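Local structure of CT021 (Chlamydia trachomatis serovar L2, 6UXD) at residues S7-Q10 and E11-T15. The protein is of unknown function, although part of its sequence belongs to a family in the LolA/LolB clan, whose better-known members carry lipoproteins. Residues are numbered along the deposited sequence; the frame is centred on the assembly and turned at random.
Sequences SSIQ and EKILT
S8 caps the helix that follows it: its OG accepts from E11 N at 3.2 Å in a nearly straight bond, with an N-H...O angle of 168°. Because OG sits between the backbone N and the carbonyl carbon (chi1 66°), it reaches forward over the first turn, and CB of E11 rests against it as well. The carbonyl of the same serine opens the i to i+4 series, K12 N lying 3.0 Å from S8 O. I13 N follows on I9 O at 2.9 Å, and L14 N on Q10 O, the latter bond more bent at the hydrogen (147°). These bonds define the short helix 9-13, an N-capped turn that directly succeeds strand 7-8, which pairs antiparallel with strand 118-122. S7 bonds through its backbone with L119 of that strand; at the start of the helix I9 and Q10 have backbone bonds with L117 and with L115, which belongs to helix 108-116. T15 turns back on the carbonyl of K12: its OG1 gives a bond to K12 O (2.7 Å) lying in the carbonyl plane, and T15 N donates to the same oxygen, so two donors from one residue grip it. Apolar packing follows the helix face: I9 and I13 stand side by side and point the same way, CG2 of I9 3.8 Å from CG1 of I13. I9 is buried, packed further on I173 and F175 of strand 170-176. On another flank, CG of L14 comes within 3.3 Å of Q10 O, and both Q10 and L14 touch I84 of strand 79-84.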
# COMPACT_ATOMS: atom_id res chain seq x y z
N SER A 7 -6.47 -16.25 -1.50
CA SER A 7 -7.04 -15.03 -0.97
C SER A 7 -6.85 -13.97 -2.05
O SER A 7 -6.64 -14.28 -3.23
CB SER A 7 -6.39 -14.65 0.37
OG SER A 7 -7.16 -13.65 1.02
N SER A 8 -6.95 -12.70 -1.67
CA SER A 8 -6.76 -11.59 -2.59
C SER A 8 -6.18 -10.44 -1.78
O SER A 8 -6.25 -10.43 -0.55
CB SER A 8 -8.07 -11.16 -3.27
OG SER A 8 -8.96 -10.62 -2.31
N ILE A 9 -5.61 -9.46 -2.48
CA ILE A 9 -5.09 -8.29 -1.77
C ILE A 9 -6.21 -7.55 -1.03
O ILE A 9 -6.03 -7.06 0.08
CB ILE A 9 -4.36 -7.35 -2.74
CG1 ILE A 9 -3.06 -8.00 -3.26
CG2 ILE A 9 -4.09 -6.03 -2.03
CD1 ILE A 9 -1.92 -7.93 -2.24
N GLN A 10 -7.38 -7.41 -1.66
CA GLN A 10 -8.47 -6.72 -0.97
C GLN A 10 -8.79 -7.41 0.36
O GLN A 10 -8.82 -6.76 1.41
CB GLN A 10 -9.73 -6.67 -1.85
CG GLN A 10 -10.81 -5.76 -1.23
CD GLN A 10 -11.96 -5.47 -2.17
OE1 GLN A 10 -11.75 -5.05 -3.30
NE2 GLN A 10 -13.18 -5.69 -1.69
N GLU A 11 -9.02 -8.73 0.31
CA GLU A 11 -9.32 -9.50 1.51
C GLU A 11 -8.24 -9.33 2.58
O GLU A 11 -8.54 -9.16 3.78
CB GLU A 11 -9.47 -10.97 1.10
CG GLU A 11 -9.81 -11.94 2.20
CD GLU A 11 -9.95 -13.37 1.70
OE1 GLU A 11 -9.81 -14.31 2.51
OE2 GLU A 11 -10.20 -13.56 0.49
N LYS A 12 -6.98 -9.38 2.17
CA LYS A 12 -5.91 -9.29 3.15
C LYS A 12 -5.88 -7.91 3.80
O LYS A 12 -5.75 -7.79 5.02
CB LYS A 12 -4.59 -9.60 2.44
CG LYS A 12 -3.40 -9.54 3.34
CD LYS A 12 -3.37 -10.68 4.33
CE LYS A 12 -2.03 -10.61 5.11
NZ LYS A 12 -2.17 -11.28 6.44
N ILE A 13 -6.02 -6.86 3.00
CA ILE A 13 -5.98 -5.51 3.56
C ILE A 13 -7.21 -5.21 4.41
O ILE A 13 -7.14 -4.36 5.31
CB ILE A 13 -5.83 -4.47 2.43
CG1 ILE A 13 -4.64 -4.83 1.52
CG2 ILE A 13 -5.72 -3.08 3.02
CD1 ILE A 13 -3.27 -4.85 2.21
N LEU A 14 -8.35 -5.85 4.13
CA LEU A 14 -9.51 -5.60 4.97
C LEU A 14 -9.37 -6.20 6.36
O LEU A 14 -10.23 -5.93 7.20
CB LEU A 14 -10.81 -6.15 4.33
CG LEU A 14 -11.32 -5.41 3.09
CD1 LEU A 14 -12.63 -6.04 2.62
CD2 LEU A 14 -11.51 -3.96 3.35
N THR A 15 -8.36 -7.04 6.61
CA THR A 15 -8.07 -7.47 7.98
C THR A 15 -7.35 -6.40 8.79
O THR A 15 -7.29 -6.51 10.02
CB THR A 15 -7.24 -8.77 7.97
OG1 THR A 15 -5.88 -8.49 7.60
CG2 THR A 15 -7.81 -9.80 6.98